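Uncharacterized ATP-binding protein MJ1010 (Methanocaldococcus jannaschii DSM 2661, PDB 3BJO) is of uncharacterised function but probably binds ATP, the crystallised C-terminal domain belonging to the helix-turn-helix (HTH) clan. Local coordinates at residues K20-N25 with V71-K76. Sequence-based numbering, arbitrary orientation.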
loop_
_atom_site.group_PDB
_atom_site.type_symbol
_atom_site.label_atom_id
_atom_site.label_comp_id
_atom_site.label_asym_id
_atom_site.label_seq_id
_atom_site.Cartn_x
_atom_site.Cartn_y
_atom_site.Cartn_z
ATOM N N LYS A 20 1.215 -3.181 9.241
ATOM C CA LYS A 20 2.101 -2.689 10.315
ATOM C C LYS A 20 3.503 -3.294 10.235
ATOM O O LYS A 20 4.503 -2.592 10.456
ATOM C CB LYS A 20 1.520 -3.020 11.704
ATOM C CG LYS A 20 0.503 -2.013 12.177
ATOM C CD LYS A 20 0.067 -2.362 13.604
ATOM C CE LYS A 20 -0.681 -1.239 14.321
ATOM N NZ LYS A 20 -1.185 -1.784 15.634
ATOM N N ASP A 21 3.547 -4.605 9.960
ATOM C CA ASP A 21 4.800 -5.302 9.750
ATOM C C ASP A 21 5.518 -4.764 8.498
ATOM O O ASP A 21 6.714 -4.507 8.540
ATOM C CB ASP A 21 4.564 -6.807 9.581
ATOM C CG ASP A 21 4.330 -7.542 10.928
ATOM O OD1 ASP A 21 4.178 -6.902 12.005
ATOM O OD2 ASP A 21 4.296 -8.800 10.909
ATOM N N PHE A 22 4.786 -4.633 7.390
ATOM C CA PHE A 22 5.329 -4.046 6.153
ATOM C C PHE A 22 6.004 -2.707 6.450
ATOM O O PHE A 22 7.124 -2.420 5.978
ATOM C CB PHE A 22 4.198 -3.832 5.101
ATOM C CG PHE A 22 4.602 -2.944 3.923
ATOM C CD1 PHE A 22 5.432 -3.430 2.907
ATOM C CD2 PHE A 22 4.184 -1.640 3.860
ATOM C CE1 PHE A 22 5.785 -2.641 1.848
ATOM C CE2 PHE A 22 4.567 -0.795 2.799
ATOM C CZ PHE A 22 5.355 -1.317 1.780
ATOM N N LEU A 23 5.290 -1.865 7.189
ATOM C CA LEU A 23 5.721 -0.487 7.376
ATOM C C LEU A 23 6.883 -0.456 8.384
ATOM O O LEU A 23 7.844 0.279 8.198
ATOM C CB LEU A 23 4.549 0.344 7.900
ATOM C CG LEU A 23 3.418 0.659 6.922
ATOM C CD1 LEU A 23 2.355 1.477 7.648
ATOM C CD2 LEU A 23 4.018 1.442 5.753
ATOM N N SER A 24 6.811 -1.293 9.420
ATOM C CA SER A 24 7.898 -1.345 10.418
ATOM C C SER A 24 9.212 -1.837 9.812
ATOM O O SER A 24 10.291 -1.430 10.232
ATOM C CB SER A 24 7.522 -2.225 11.598
ATOM O OG SER A 24 6.471 -1.619 12.319
ATOM N N ASN A 25 9.117 -2.679 8.802
ATOM C CA ASN A 25 10.310 -3.231 8.125
ATOM C C ASN A 25 11.059 -2.112 7.429
ATOM O O ASN A 25 12.211 -2.263 7.053
ATOM C CB ASN A 25 9.851 -4.212 7.043
ATOM C CG ASN A 25 11.014 -4.878 6.312
ATOM O OD1 ASN A 25 11.859 -5.569 6.927
ATOM N ND2 ASN A 25 11.061 -4.685 4.992
ATOM N N VAL A 71 5.633 1.525 -7.868
ATOM C CA VAL A 71 6.132 0.205 -8.329
ATOM C C VAL A 71 6.483 -0.706 -7.129
ATOM O O VAL A 71 6.148 -1.895 -7.120
ATOM C CB VAL A 71 7.325 0.332 -9.263
ATOM C CG1 VAL A 71 8.108 -1.018 -9.378
ATOM C CG2 VAL A 71 6.843 0.776 -10.651
ATOM N N TYR A 72 7.149 -0.136 -6.120
ATOM C CA TYR A 72 7.458 -0.900 -4.906
ATOM C C TYR A 72 6.159 -1.382 -4.260
ATOM O O TYR A 72 6.051 -2.541 -3.883
ATOM C CB TYR A 72 8.308 -0.034 -3.937
ATOM C CG TYR A 72 8.658 -0.698 -2.607
ATOM C CD1 TYR A 72 9.643 -1.676 -2.524
ATOM C CD2 TYR A 72 7.979 -0.358 -1.441
ATOM C CE1 TYR A 72 9.952 -2.301 -1.277
ATOM C CE2 TYR A 72 8.274 -0.974 -0.214
ATOM C CZ TYR A 72 9.259 -1.933 -0.157
ATOM O OH TYR A 72 9.508 -2.534 1.045
ATOM N N LEU A 73 5.160 -0.494 -4.162
ATOM C CA LEU A 73 3.916 -0.805 -3.434
ATOM C C LEU A 73 3.056 -1.836 -4.197
ATOM O O LEU A 73 2.306 -2.593 -3.603
ATOM C CB LEU A 73 3.107 0.478 -3.212
ATOM C CG LEU A 73 3.679 1.503 -2.202
ATOM C CD1 LEU A 73 2.907 2.832 -2.273
ATOM C CD2 LEU A 73 3.547 0.939 -0.813
ATOM N N VAL A 74 3.191 -1.857 -5.526
ATOM C CA VAL A 74 2.574 -2.897 -6.338
ATOM C C VAL A 74 3.349 -4.204 -6.166
ATOM O O VAL A 74 2.759 -5.232 -5.919
ATOM C CB VAL A 74 2.454 -2.469 -7.843
ATOM C CG1 VAL A 74 1.890 -3.650 -8.715
ATOM C CG2 VAL A 74 1.552 -1.238 -7.945
ATOM N N LYS A 75 4.676 -4.151 -6.280
ATOM C CA LYS A 75 5.510 -5.349 -6.143
ATOM C C LYS A 75 5.172 -6.040 -4.831
ATOM O O LYS A 75 5.083 -7.274 -4.759
ATOM C CB LYS A 75 6.984 -4.966 -6.142
ATOM C CG LYS A 75 7.964 -6.143 -6.131
ATOM C CD LYS A 75 9.291 -5.759 -5.420
ATOM C CE LYS A 75 10.178 -7.015 -5.121
ATOM N NZ LYS A 75 9.520 -7.975 -4.156
ATOM N N LYS A 76 4.972 -5.215 -3.803
ATOM C CA LYS A 76 4.717 -5.689 -2.447
ATOM C C LYS A 76 3.265 -6.012 -2.129
ATOM O O LYS A 76 2.926 -6.194 -0.957
ATOM C CB LYS A 76 5.276 -4.674 -1.431
ATOM C CG LYS A 76 6.796 -4.557 -1.479
ATOM C CD LYS A 76 7.518 -5.786 -0.896
ATOM C CE LYS A 76 8.981 -5.856 -1.344
ATOM N NZ LYS A 76 9.764 -7.085 -0.795
HETATM O O HOH W 1 8.732 -3.158 3.826
#
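Phe22 and Tyr72 both carry CG anti to the backbone N (chi1 167° and 178°), and their side chains come from opposite directions: Phe22 heads directly toward the other helix, whereas Tyr72 leaves its helix to one side and reaches Phe22 with the far part of its ring. They meet rim to rim, with Phe22 CZ 3.6 Å from Tyr72 CE2; neither ring lies over the face of the other, with centroids 5.8 Å apart and planes at 31°, so this is not a stack. Leu73, crossing Phe22 at about a right angle, brings CD2 to 3.9 Å from Phe22 CZ, while Lys76 CB lies 3.9 Å from Phe22 CE1. Lys76 CG, set beside its own backbone N by chi1, lies over one face of the Tyr72 ring, offset toward the rim. This packing joins the C-terminal part of helix 3-24 to helix 67-75 in a small alpha+beta domain, where helix 67-75 leading into hairpin 79-82/87-90, with strand 60-61 alongside 87-90, is consistent with a winged helix-turn-helix. Ile47 of helix 44-52 touches Phe22, Tyr72 and Leu73. A water donates to Phe22 O at 2.8 Å, accepts from Asn25 ND2 at 3.0 Å and hydrogen-bonds Tyr72 OH at 3.0 Å.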